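Non-reducing end beta-L-arabinofuranosidase (Bacteroides thetaiotaomicron, PDB 5MQO) probably hydrolyses glycosidic linkages in plant pectin as a family GH127 glycoside hydrolase, with aceric acidase or beta-L-arabinofuranosidase activity ascribed to it. Local coordinates at residues 389-393 with 471-475; 518-522 with 567-571; 532-537 with 556-560. All coordinates share one frame; numbering follows the deposited sequence.

Contact 1 of 3, residues 389-393 with 471-475; sequences MLFNW and NYAYT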
ATOM      1  N   MET A 389       1.824   3.423  -1.161  1.00 46.88           N
ATOM      2  CA  MET A 389       0.944   3.399  -0.002  1.00 48.75           C
ATOM      3  C   MET A 389       1.566   4.115   1.217  1.00 48.99           C
ATOM      4  O   MET A 389       0.937   4.965   1.826  1.00 47.98           O
ATOM      5  CB  MET A 389       0.635   1.954   0.358  1.00 50.51           C
ATOM      6  CG  MET A 389      -0.276   1.811   1.559  1.00 52.81           C
ATOM      7  SD  MET A 389      -0.491   0.117   2.091  1.00 53.79           S
ATOM      8  CE  MET A 389      -1.049   0.418   3.748  1.00 55.54           C
ATOM      9  N   LEU A 390       2.799   3.739   1.547  1.00 50.14           N
ATOM     10  CA  LEU A 390       3.560   4.329   2.633  1.00 50.46           C
ATOM     11  C   LEU A 390       3.948   5.803   2.363  1.00 49.78           C
ATOM     12  O   LEU A 390       3.977   6.597   3.284  1.00 47.48           O
ATOM     13  CB  LEU A 390       4.807   3.512   2.894  1.00 51.67           C
ATOM     14  CG  LEU A 390       4.732   2.050   3.337  1.00 53.66           C
ATOM     15  CD1 LEU A 390       6.131   1.421   3.252  1.00 55.40           C
ATOM     16  CD2 LEU A 390       4.194   1.884   4.740  1.00 54.85           C
ATOM     17  N   PHE A 391       4.245   6.166   1.114  1.00 49.66           N
ATOM     18  CA  PHE A 391       4.388   7.589   0.741  1.00 48.87           C
ATOM     19  C   PHE A 391       3.097   8.330   1.114  1.00 49.06           C
ATOM     20  O   PHE A 391       3.125   9.322   1.846  1.00 49.48           O
ATOM     21  CB  PHE A 391       4.729   7.744  -0.756  1.00 48.41           C
ATOM     22  CG  PHE A 391       4.818   9.184  -1.264  1.00 48.42           C
ATOM     23  CD1 PHE A 391       5.341  10.226  -0.486  1.00 48.47           C
ATOM     24  CD2 PHE A 391       4.429   9.485  -2.567  1.00 48.67           C
ATOM     25  CE1 PHE A 391       5.434  11.534  -0.977  1.00 47.57           C
ATOM     26  CE2 PHE A 391       4.520  10.800  -3.062  1.00 49.53           C
ATOM     27  CZ  PHE A 391       5.012  11.827  -2.253  1.00 48.88           C
ATOM     28  N   ASN A 392       1.961   7.799   0.684  1.00 47.97           N
ATOM     29  CA  ASN A 392       0.718   8.520   0.889  1.00 48.92           C
ATOM     30  C   ASN A 392       0.324   8.608   2.367  1.00 48.27           C
ATOM     31  O   ASN A 392      -0.347   9.553   2.796  1.00 46.69           O
ATOM     32  CB  ASN A 392      -0.407   7.909   0.063  1.00 48.10           C
ATOM     33  CG  ASN A 392      -0.416   8.425  -1.339  1.00 48.70           C
ATOM     34  OD1 ASN A 392      -1.111   9.381  -1.661  1.00 48.44           O
ATOM     35  ND2 ASN A 392       0.392   7.819  -2.182  1.00 50.44           N
ATOM     36  N   TRP A 393       0.735   7.608   3.132  1.00 48.07           N
ATOM     37  CA  TRP A 393       0.443   7.601   4.532  1.00 48.02           C
ATOM     38  C   TRP A 393       1.210   8.716   5.235  1.00 47.64           C
ATOM     39  O   TRP A 393       0.635   9.395   6.043  1.00 47.69           O
ATOM     40  CB  TRP A 393       0.729   6.250   5.149  1.00 47.27           C
ATOM     41  CG  TRP A 393       0.355   6.225   6.583  1.00 47.81           C
ATOM     42  CD1 TRP A 393       1.197   6.368   7.650  1.00 48.23           C
ATOM     43  CD2 TRP A 393      -0.960   6.102   7.120  1.00 47.84           C
ATOM     44  NE1 TRP A 393       0.485   6.315   8.818  1.00 50.42           N
ATOM     45  CE2 TRP A 393      -0.844   6.144   8.519  1.00 48.18           C
ATOM     46  CE3 TRP A 393      -2.229   5.943   6.555  1.00 49.92           C
ATOM     47  CZ2 TRP A 393      -1.937   6.041   9.357  1.00 47.38           C
ATOM     48  CZ3 TRP A 393      -3.329   5.826   7.399  1.00 48.45           C
ATOM     49  CH2 TRP A 393      -3.168   5.890   8.784  1.00 48.71           C
ATOM     50  N   ASN A 471      -3.084  -0.998  11.490  1.00 51.26           N
ATOM     51  CA  ASN A 471      -2.363   0.209  11.879  1.00 49.85           C
ATOM     52  C   ASN A 471      -2.595   1.379  10.958  1.00 49.81           C
ATOM     53  O   ASN A 471      -2.034   2.439  11.209  1.00 48.86           O
ATOM     54  CB  ASN A 471      -0.870  -0.053  11.945  1.00 51.78           C
ATOM     55  CG  ASN A 471      -0.494  -0.893  13.120  1.00 52.28           C
ATOM     56  OD1 ASN A 471      -0.314  -0.372  14.232  1.00 54.92           O
ATOM     57  ND2 ASN A 471      -0.365  -2.185  12.902  1.00 50.66           N
ATOM     58  N   TYR A 472      -3.409   1.188   9.908  1.00 50.30           N
ATOM     59  CA  TYR A 472      -3.840   2.250   8.989  1.00 51.09           C
ATOM     60  C   TYR A 472      -5.341   2.687   9.134  1.00 53.13           C
ATOM     61  O   TYR A 472      -5.825   3.556   8.393  1.00 50.85           O
ATOM     62  CB  TYR A 472      -3.525   1.780   7.543  1.00 52.37           C
ATOM     63  CG  TYR A 472      -2.028   1.570   7.330  1.00 50.72           C
ATOM     64  CD1 TYR A 472      -1.221   2.639   6.972  1.00 49.99           C
ATOM     65  CD2 TYR A 472      -1.419   0.333   7.573  1.00 50.25           C
ATOM     66  CE1 TYR A 472       0.145   2.490   6.852  1.00 51.51           C
ATOM     67  CE2 TYR A 472      -0.039   0.171   7.451  1.00 50.42           C
ATOM     68  CZ  TYR A 472       0.744   1.254   7.080  1.00 50.54           C
ATOM     69  OH  TYR A 472       2.106   1.137   6.906  1.00 47.93           O
ATOM     70  N   ALA A 473      -6.068   2.125  10.101  1.00 54.75           N
ATOM     71  CA  ALA A 473      -7.517   2.349  10.171  1.00 53.86           C
ATOM     72  C   ALA A 473      -7.842   3.728  10.685  1.00 54.27           C
ATOM     73  O   ALA A 473      -8.751   4.340  10.168  1.00 54.88           O
ATOM     74  CB  ALA A 473      -8.188   1.301  11.026  1.00 55.06           C
ATOM     75  N   TYR A 474      -7.080   4.225  11.666  1.00 55.14           N
ATOM     76  CA  TYR A 474      -7.341   5.535  12.276  1.00 55.14           C
ATOM     77  C   TYR A 474      -6.065   6.376  12.386  1.00 57.09           C
ATOM     78  O   TYR A 474      -4.953   5.849  12.360  1.00 62.21           O
ATOM     79  CB  TYR A 474      -7.908   5.384  13.706  1.00 54.62           C
ATOM     80  CG  TYR A 474      -9.165   4.539  13.894  1.00 54.49           C
ATOM     81  CD1 TYR A 474     -10.451   5.099  13.777  1.00 56.07           C
ATOM     82  CD2 TYR A 474      -9.078   3.190  14.257  1.00 53.66           C
ATOM     83  CE1 TYR A 474     -11.608   4.325  13.962  1.00 54.34           C
ATOM     84  CE2 TYR A 474     -10.221   2.421  14.447  1.00 53.91           C
ATOM     85  CZ  TYR A 474     -11.480   2.992  14.296  1.00 53.46           C
ATOM     86  OH  TYR A 474     -12.593   2.224  14.477  1.00 52.76           O
ATOM     87  N   THR A 475      -6.220   7.685  12.529  1.00 56.37           N
ATOM     88  CA  THR A 475      -5.159   8.506  13.096  1.00 56.58           C
ATOM     89  C   THR A 475      -5.730   9.386  14.182  1.00 56.34           C
ATOM     90  O   THR A 475      -6.948   9.539  14.302  1.00 56.50           O
ATOM     91  CB  THR A 475      -4.541   9.419  12.038  1.00 57.79           C
ATOM     92  OG1 THR A 475      -5.599  10.105  11.364  1.00 57.73           O
ATOM     93  CG2 THR A 475      -3.691   8.614  11.020  1.00 57.61           C
TER
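A T-shaped aromatic pair, Trp393 with Tyr472, ties helix 382-399 of the GH127 catalytic domain to the short 3-10 turn that leads into strand 474-477. The tyrosine supplies the edge and the indole the face: the centroids of the six-membered ring of Trp393 and the ring of Tyr472 are 4.9 Å apart, with planes at 78°. The touching edge is the CD1-CE1 side of the tyrosine, and Tyr472 CD1 comes to 3.5 Å from Trp393 CD2, nearer the rim of that indole face than its middle.

A face of the same tyrosine ring receives Met389. Its methyl CE stands 3.6 Å from the Tyr472 centroid and only 2° off the ring normal, a CH-pi contact over the centre. The extended methionine chain delivers this methyl end-on, with SD behind it, 5.3 Å from that centroid, a more distant Met-aromatic contact. Met389 and Trp393 lie one helical turn apart, joined by the bond from Trp393 N to Met389 O, and they therefore reach Tyr472 from the same side of the helix. Within the fold this places a barrel helix of the catalytic domain against the start of the first strand that follows the helical part.

Leu390 adds a methyl to the phenol end, where CD2 lies 3.1 Å from Tyr472 OH. A chi1 of -177° turns the Trp393 indole away from its own amide nitrogen and out from the helix to meet the strand as well: Thr475 CG2 approaches Trp393 CZ2 obliquely at 3.5 Å, while Tyr474 O lies near the indole plane, 4.0 Å from Trp393 CH2. The indole NE1 is hydrogen-bonded to Asn38 OD1, and Thr475 OG1 takes Asn484 ND2, which pins both groups from outside the pair.

Contact 2 of 3, residues 518-522 with 567-571; sequences TLNKV and WKKGD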
ATOM      1  N   THR A 518     -19.508   2.839  17.565  1.00 65.06           N
ATOM      2  CA  THR A 518     -20.149   2.790  18.859  1.00 67.84           C
ATOM      3  C   THR A 518     -19.076   3.100  19.885  1.00 66.70           C
ATOM      4  O   THR A 518     -18.028   2.471  19.851  1.00 65.09           O
ATOM      5  CB  THR A 518     -20.726   1.390  19.121  1.00 69.05           C
ATOM      6  OG1 THR A 518     -21.528   0.975  17.995  1.00 71.39           O
ATOM      7  CG2 THR A 518     -21.542   1.387  20.397  1.00 69.19           C
ATOM      8  N   LEU A 519     -19.353   4.047  20.788  1.00 67.24           N
ATOM      9  CA  LEU A 519     -18.432   4.429  21.872  1.00 67.47           C
ATOM     10  C   LEU A 519     -18.624   3.657  23.162  1.00 67.69           C
ATOM     11  O   LEU A 519     -19.572   3.942  23.875  1.00 67.27           O
ATOM     12  CB  LEU A 519     -18.639   5.894  22.199  1.00 69.26           C
ATOM     13  CG  LEU A 519     -18.158   6.796  21.079  1.00 72.54           C
ATOM     14  CD1 LEU A 519     -18.879   8.117  21.190  1.00 74.94           C
ATOM     15  CD2 LEU A 519     -16.638   6.986  21.134  1.00 72.45           C
ATOM     16  N   ASN A 520     -17.724   2.718  23.480  1.00 70.36           N
ATOM     17  CA  ASN A 520     -17.831   1.934  24.726  1.00 74.43           C
ATOM     18  C   ASN A 520     -17.388   2.726  25.914  1.00 74.90           C
ATOM     19  O   ASN A 520     -18.168   2.935  26.801  1.00 80.66           O
ATOM     20  CB  ASN A 520     -17.008   0.657  24.701  1.00 76.42           C
ATOM     21  CG  ASN A 520     -17.489  -0.341  23.682  1.00 80.34           C
ATOM     22  OD1 ASN A 520     -16.733  -1.239  23.311  1.00 90.52           O
ATOM     23  ND2 ASN A 520     -18.725  -0.199  23.207  1.00 78.50           N
ATOM     24  N   LYS A 521     -16.132   3.145  25.943  1.00 78.41           N
ATOM     25  CA  LYS A 521     -15.599   3.913  27.071  1.00 84.19           C
ATOM     26  C   LYS A 521     -15.201   5.278  26.580  1.00 82.66           C
ATOM     27  O   LYS A 521     -14.542   5.391  25.545  1.00 85.61           O
ATOM     28  CB  LYS A 521     -14.399   3.209  27.714  1.00 88.84           C
ATOM     29  CG  LYS A 521     -14.677   1.739  28.011  1.00 95.03           C
ATOM     30  CD  LYS A 521     -14.082   1.260  29.323  1.00100.86           C
ATOM     31  CE  LYS A 521     -15.057   0.304  30.002  1.00105.93           C
ATOM     32  NZ  LYS A 521     -14.477  -0.256  31.251  1.00109.44           N
ATOM     33  N   VAL A 522     -15.666   6.300  27.289  1.00 80.95           N
ATOM     34  CA  VAL A 522     -15.232   7.670  27.101  1.00 82.90           C
ATOM     35  C   VAL A 522     -14.706   8.045  28.454  1.00 86.52           C
ATOM     36  O   VAL A 522     -15.390   7.795  29.457  1.00 83.09           O
ATOM     37  CB  VAL A 522     -16.401   8.615  26.738  1.00 84.30           C
ATOM     38  CG1 VAL A 522     -15.966  10.073  26.732  1.00 83.65           C
ATOM     39  CG2 VAL A 522     -16.977   8.261  25.376  1.00 87.27           C
ATOM     40  N   TRP A 567     -18.982  13.477  23.867  1.00 81.26           N
ATOM     41  CA  TRP A 567     -19.402  12.088  23.654  1.00 79.61           C
ATOM     42  C   TRP A 567     -19.599  11.419  25.002  1.00 80.18           C
ATOM     43  O   TRP A 567     -18.769  11.575  25.900  1.00 77.70           O
ATOM     44  CB  TRP A 567     -18.365  11.299  22.810  1.00 75.32           C
ATOM     45  CG  TRP A 567     -18.098  11.898  21.464  1.00 70.98           C
ATOM     46  CD1 TRP A 567     -17.122  12.802  21.146  1.00 70.98           C
ATOM     47  CD2 TRP A 567     -18.827  11.661  20.260  1.00 68.24           C
ATOM     48  NE1 TRP A 567     -17.201  13.139  19.822  1.00 68.99           N
ATOM     49  CE2 TRP A 567     -18.245  12.452  19.256  1.00 67.74           C
ATOM     50  CE3 TRP A 567     -19.923  10.853  19.930  1.00 67.71           C
ATOM     51  CZ2 TRP A 567     -18.715  12.448  17.943  1.00 65.31           C
ATOM     52  CZ3 TRP A 567     -20.383  10.855  18.646  1.00 66.09           C
ATOM     53  CH2 TRP A 567     -19.773  11.642  17.658  1.00 65.95           C
ATOM     54  N   LYS A 568     -20.710  10.692  25.122  1.00 85.47           N
ATOM     55  CA  LYS A 568     -21.050   9.896  26.305  1.00 91.34           C
ATOM     56  C   LYS A 568     -20.857   8.437  25.955  1.00 88.79           C
ATOM     57  O   LYS A 568     -20.952   8.063  24.779  1.00 85.90           O
ATOM     58  CB  LYS A 568     -22.537  10.086  26.704  1.00 98.00           C
ATOM     59  CG  LYS A 568     -23.060  11.521  26.763  1.00101.47           C
ATOM     60  CD  LYS A 568     -22.431  12.339  27.891  1.00106.01           C
ATOM     61  CE  LYS A 568     -22.450  13.844  27.613  1.00109.10           C
ATOM     62  NZ  LYS A 568     -23.767  14.365  27.126  1.00110.00           N
ATOM     63  N   LYS A 569     -20.655   7.602  26.974  1.00 87.59           N
ATOM     64  CA  LYS A 569     -20.708   6.154  26.776  1.00 87.52           C
ATOM     65  C   LYS A 569     -21.954   5.758  25.987  1.00 84.71           C
ATOM     66  O   LYS A 569     -23.000   6.393  26.097  1.00 82.53           O
ATOM     67  CB  LYS A 569     -20.674   5.399  28.104  1.00 94.09           C
ATOM     68  CG  LYS A 569     -21.089   3.932  27.994  1.00100.37           C
ATOM     69  CD  LYS A 569     -20.623   3.081  29.162  1.00104.40           C
ATOM     70  CE  LYS A 569     -20.919   1.618  28.858  1.00108.43           C
ATOM     71  NZ  LYS A 569     -20.542   0.720  29.981  1.00112.81           N
ATOM     72  N   GLY A 570     -21.797   4.741  25.140  1.00 83.70           N
ATOM     73  CA  GLY A 570     -22.886   4.172  24.377  1.00 79.66           C
ATOM     74  C   GLY A 570     -23.370   4.980  23.195  1.00 78.61           C
ATOM     75  O   GLY A 570     -24.278   4.522  22.497  1.00 76.63           O
ATOM     76  N   ASP A 571     -22.791   6.164  22.940  1.00 77.52           N
ATOM     77  CA  ASP A 571     -23.157   6.934  21.724  1.00 76.38           C
ATOM     78  C   ASP A 571     -22.848   6.100  20.462  1.00 73.12           C
ATOM     79  O   ASP A 571     -21.994   5.181  20.463  1.00 68.07           O
ATOM     80  CB  ASP A 571     -22.482   8.337  21.649  1.00 75.77           C
ATOM     81  CG  ASP A 571     -23.127   9.394  22.597  1.00 78.20           C
ATOM     82  OD1 ASP A 571     -24.327   9.315  22.905  1.00 78.53           O
ATOM     83  OD2 ASP A 571     -22.422  10.330  23.035  1.00 77.88           O
TER
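Leu519 O receives the amide of Gly570 in the shortest hydrogen bond across the contact, with Gly570 N 2.7 Å from Leu519 O and a C=O...N angle of 172°, so the donor lies nearly in line with the carbonyl. The same leucine gives its own amide back: Leu519 N reaches Asp571 O at 2.9 Å, with an N-H...O angle of 171°. Asp571 O is also approached by Thr518 CA at 3.4 Å, a CA-H...O contact.

Residues 568-571 form a type II beta turn, with Gly570 at its third position and its phi positive. The side chain of Asp571 folds back over this turn, and OD2 accepts Lys568 N at 2.7 Å from above the carboxylate plane; Asn547 ND2 holds the other oxygen, OD1. The turn leads into strand 572-577, the antiparallel neighbour of strand 514-521 in the middle domain. On its other side, strand 514-521 carries a classic beta bulge, Asn520 and Lys521 both facing Ala502.

Leu519 crosses Trp567 at about a right angle, and its CD1 also lies 3.6 Å from Asp571 CB. Further along, Val522 CG1 packs 3.3 Å from Trp567 O. Lys569, extended along its whole length from a chi1 of 165°, lays its methylenes past a carbonyl, with CG 3.3 Å from Asn520 O. The Trp567 NE1 group bonds to Phe529 O.

Contact 3 of 3, residues 532-537 with 556-560; sequences FFRIPE and KANTY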
ATOM      1  N   PHE A 532     -13.959  12.271  13.150  1.00 60.22           N
ATOM      2  CA  PHE A 532     -13.913  12.621  11.732  1.00 58.78           C
ATOM      3  C   PHE A 532     -14.121  11.360  10.924  1.00 58.47           C
ATOM      4  O   PHE A 532     -13.530  10.324  11.248  1.00 61.11           O
ATOM      5  CB  PHE A 532     -12.571  13.211  11.368  1.00 55.45           C
ATOM      6  CG  PHE A 532     -12.218  14.449  12.120  1.00 55.94           C
ATOM      7  CD1 PHE A 532     -11.678  14.378  13.394  1.00 56.75           C
ATOM      8  CD2 PHE A 532     -12.348  15.700  11.524  1.00 58.45           C
ATOM      9  CE1 PHE A 532     -11.310  15.525  14.086  1.00 57.10           C
ATOM     10  CE2 PHE A 532     -11.974  16.856  12.201  1.00 58.93           C
ATOM     11  CZ  PHE A 532     -11.461  16.764  13.495  1.00 59.16           C
ATOM     12  N   PHE A 533     -14.931  11.450   9.874  1.00 58.35           N
ATOM     13  CA  PHE A 533     -15.154  10.324   8.938  1.00 59.55           C
ATOM     14  C   PHE A 533     -14.753  10.707   7.542  1.00 58.24           C
ATOM     15  O   PHE A 533     -15.296  11.658   6.957  1.00 60.36           O
ATOM     16  CB  PHE A 533     -16.626   9.890   8.942  1.00 62.20           C
ATOM     17  CG  PHE A 533     -17.093   9.435  10.285  1.00 63.41           C
ATOM     18  CD1 PHE A 533     -17.440  10.373  11.263  1.00 63.42           C
ATOM     19  CD2 PHE A 533     -17.102   8.086  10.598  1.00 62.78           C
ATOM     20  CE1 PHE A 533     -17.812   9.964  12.518  1.00 64.67           C
ATOM     21  CE2 PHE A 533     -17.483   7.673  11.844  1.00 64.36           C
ATOM     22  CZ  PHE A 533     -17.837   8.610  12.811  1.00 66.34           C
ATOM     23  N   ARG A 534     -13.795   9.982   6.989  1.00 58.49           N
ATOM     24  CA  ARG A 534     -13.379  10.260   5.618  1.00 57.76           C
ATOM     25  C   ARG A 534     -14.558   9.976   4.691  1.00 56.63           C
ATOM     26  O   ARG A 534     -15.235   8.969   4.844  1.00 57.06           O
ATOM     27  CB  ARG A 534     -12.146   9.433   5.239  1.00 58.45           C
ATOM     28  CG  ARG A 534     -11.598   9.733   3.854  1.00 59.50           C
ATOM     29  CD  ARG A 534     -10.274   9.049   3.635  1.00 59.82           C
ATOM     30  NE  ARG A 534     -10.496   7.634   3.480  1.00 60.62           N
ATOM     31  CZ  ARG A 534     -10.860   7.035   2.348  1.00 63.98           C
ATOM     32  NH1 ARG A 534     -11.041   5.706   2.333  1.00 62.60           N
ATOM     33  NH2 ARG A 534     -11.031   7.741   1.225  1.00 67.43           N
ATOM     34  N   ILE A 535     -14.840  10.903   3.788  1.00 57.09           N
ATOM     35  CA  ILE A 535     -15.700  10.636   2.637  1.00 59.23           C
ATOM     36  C   ILE A 535     -14.830  10.269   1.426  1.00 58.25           C
ATOM     37  O   ILE A 535     -14.137  11.144   0.905  1.00 55.77           O
ATOM     38  CB  ILE A 535     -16.541  11.864   2.264  1.00 61.06           C
ATOM     39  CG1 ILE A 535     -17.255  12.432   3.504  1.00 62.35           C
ATOM     40  CG2 ILE A 535     -17.498  11.493   1.134  1.00 62.48           C
ATOM     41  CD1 ILE A 535     -17.924  11.388   4.382  1.00 64.11           C
ATOM     42  N   PRO A 536     -14.857   8.979   0.986  1.00 58.63           N
ATOM     43  CA  PRO A 536     -14.108   8.555  -0.214  1.00 58.72           C
ATOM     44  C   PRO A 536     -14.337   9.382  -1.478  1.00 57.37           C
ATOM     45  O   PRO A 536     -15.434   9.882  -1.700  1.00 54.29           O
ATOM     46  CB  PRO A 536     -14.567   7.108  -0.433  1.00 58.05           C
ATOM     47  CG  PRO A 536     -14.837   6.617   0.941  1.00 58.98           C
ATOM     48  CD  PRO A 536     -15.354   7.802   1.729  1.00 58.51           C
ATOM     49  N   GLU A 537     -13.269   9.512  -2.268  1.00 59.84           N
ATOM     50  CA  GLU A 537     -13.262  10.242  -3.531  1.00 59.89           C
ATOM     51  C   GLU A 537     -14.293   9.630  -4.447  1.00 58.44           C
ATOM     52  O   GLU A 537     -15.021  10.341  -5.117  1.00 59.10           O
ATOM     53  CB  GLU A 537     -11.872  10.196  -4.186  1.00 62.57           C
ATOM     54  CG  GLU A 537     -11.707  11.204  -5.324  1.00 65.57           C
ATOM     55  CD  GLU A 537     -10.389  11.113  -6.082  1.00 65.45           C
ATOM     56  OE1 GLU A 537      -9.612  10.162  -5.871  1.00 71.45           O
ATOM     57  OE2 GLU A 537     -10.122  12.006  -6.909  1.00 64.52           O
ATOM     58  N   LYS A 556     -17.530  17.320   1.340  1.00 96.62           N
ATOM     59  CA  LYS A 556     -17.531  16.831  -0.025  1.00 92.26           C
ATOM     60  C   LYS A 556     -16.783  15.506  -0.103  1.00 83.62           C
ATOM     61  O   LYS A 556     -16.233  15.008   0.881  1.00 80.40           O
ATOM     62  CB  LYS A 556     -16.823  17.859  -0.920  1.00 95.28           C
ATOM     63  CG  LYS A 556     -17.346  19.285  -0.769  1.00102.45           C
ATOM     64  CD  LYS A 556     -16.564  20.289  -1.613  1.00107.55           C
ATOM     65  CE  LYS A 556     -17.246  21.659  -1.619  1.00109.71           C
ATOM     66  NZ  LYS A 556     -16.651  22.602  -2.610  1.00109.53           N
ATOM     67  N   ALA A 557     -16.750  14.939  -1.296  1.00 78.85           N
ATOM     68  CA  ALA A 557     -15.853  13.816  -1.569  1.00 77.65           C
ATOM     69  C   ALA A 557     -14.371  14.176  -1.278  1.00 74.17           C
ATOM     70  O   ALA A 557     -13.927  15.304  -1.473  1.00 73.58           O
ATOM     71  CB  ALA A 557     -16.027  13.341  -3.004  1.00 76.67           C
ATOM     72  N   ASN A 558     -13.619  13.206  -0.779  1.00 70.44           N
ATOM     73  CA  ASN A 558     -12.199  13.393  -0.502  1.00 67.85           C
ATOM     74  C   ASN A 558     -11.903  14.440   0.559  1.00 66.76           C
ATOM     75  O   ASN A 558     -10.969  15.205   0.419  1.00 68.58           O
ATOM     76  CB  ASN A 558     -11.443  13.700  -1.810  1.00 64.54           C
ATOM     77  CG  ASN A 558     -10.403  12.668  -2.127  1.00 63.12           C
ATOM     78  OD1 ASN A 558     -10.251  11.692  -1.408  1.00 66.07           O
ATOM     79  ND2 ASN A 558      -9.687  12.871  -3.209  1.00 62.16           N
ATOM     80  N   THR A 559     -12.710  14.469   1.610  1.00 66.37           N
ATOM     81  CA  THR A 559     -12.489  15.360   2.758  1.00 67.99           C
ATOM     82  C   THR A 559     -13.068  14.700   4.002  1.00 64.71           C
ATOM     83  O   THR A 559     -13.874  13.784   3.865  1.00 64.79           O
ATOM     84  CB  THR A 559     -13.251  16.671   2.572  1.00 71.64           C
ATOM     85  OG1 THR A 559     -14.643  16.368   2.411  1.00 72.03           O
ATOM     86  CG2 THR A 559     -12.746  17.447   1.339  1.00 71.24           C
ATOM     87  N   TYR A 560     -12.701  15.170   5.196  1.00 60.70           N
ATOM     88  CA  TYR A 560     -13.286  14.613   6.442  1.00 59.90           C
ATOM     89  C   TYR A 560     -14.579  15.288   6.856  1.00 59.85           C
ATOM     90  O   TYR A 560     -14.622  16.528   6.942  1.00 57.40           O
ATOM     91  CB  TYR A 560     -12.331  14.741   7.635  1.00 59.50           C
ATOM     92  CG  TYR A 560     -11.119  13.871   7.530  1.00 57.24           C
ATOM     93  CD1 TYR A 560     -11.215  12.491   7.702  1.00 56.41           C
ATOM     94  CD2 TYR A 560      -9.873  14.420   7.236  1.00 56.89           C
ATOM     95  CE1 TYR A 560     -10.104  11.679   7.584  1.00 55.61           C
ATOM     96  CE2 TYR A 560      -8.760  13.614   7.127  1.00 56.58           C
ATOM     97  CZ  TYR A 560      -8.877  12.249   7.307  1.00 54.42           C
ATOM     98  OH  TYR A 560      -7.762  11.476   7.207  1.00 52.43           O
TER
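Tyr560 and Phe532 cross at about a right angle, and the tyrosine ring lies beside the backbone of strand 529-535: Tyr560 CD1 is 3.7 Å from Arg534 N, and CE1 is 3.8 Å from Arg534 CB. Phe532 meets the inner part of the same side chain, its CB 4.0 Å from Tyr560 CD1. Tyr560 and Arg534 project on the same sheet face as an antiparallel non-hydrogen-bonded pair. Arg534 leaves the strand with chi1 at -176° and bends at chi3; its guanidinium forms salt bridges with Glu406 and Glu409, while Tyr560 OH bonds to Asn484 OD1.

Strands 529-535 and 559-565 pair here at the border of a five-stranded mixed sheet, 559-565 being its outermost strand within this chain. Ile535 N donates to Thr559 O at 3.0 Å, and Asn558 N returns a more bent bond to Ile535 O at 2.7 Å. Beside this pairing, Thr559 OG1 donates to Lys556 O at 2.6 Å, closing the loop onto itself.

Where the strands part, the Asn558 side chain crosses the extended Glu537 chain obliquely, its amide plane 16° from the carboxylate plane. ND2 sits 3.4 Å from Glu537 CG, a packing contact. Cut back to an alanine here, the loop would lose that amide, which would probably open a gap beside the Glu537 methylenes and leave the carboxylate arm freer to turn. Lys403 and Glu406 of helix 402-416 touch Asn558 too.

Overall arrangement
Contacts 1 and 3 reach the same mixed sheet, through strand 474-477 and the pair 529-535 with 559-565; their centres are 15 Å apart and their nearest atoms about 5 Å. Asn484 links them, with ND2 on Thr475 and OD1 on Tyr560, and helix 402-416 touches both, through Met389 and Arg534. Contact 2 belongs to the antiparallel seven-stranded sheet, its centre 25 Å from that of contact 1 and 23 Å from that of contact 3. Val573 of that sheet touches both Phe533 of contact 3 and Trp567 of contact 2. From the chain's centre the contact centres lie at 8 Å (contact 1), 19 Å (contact 3) and 32 Å (contact 2).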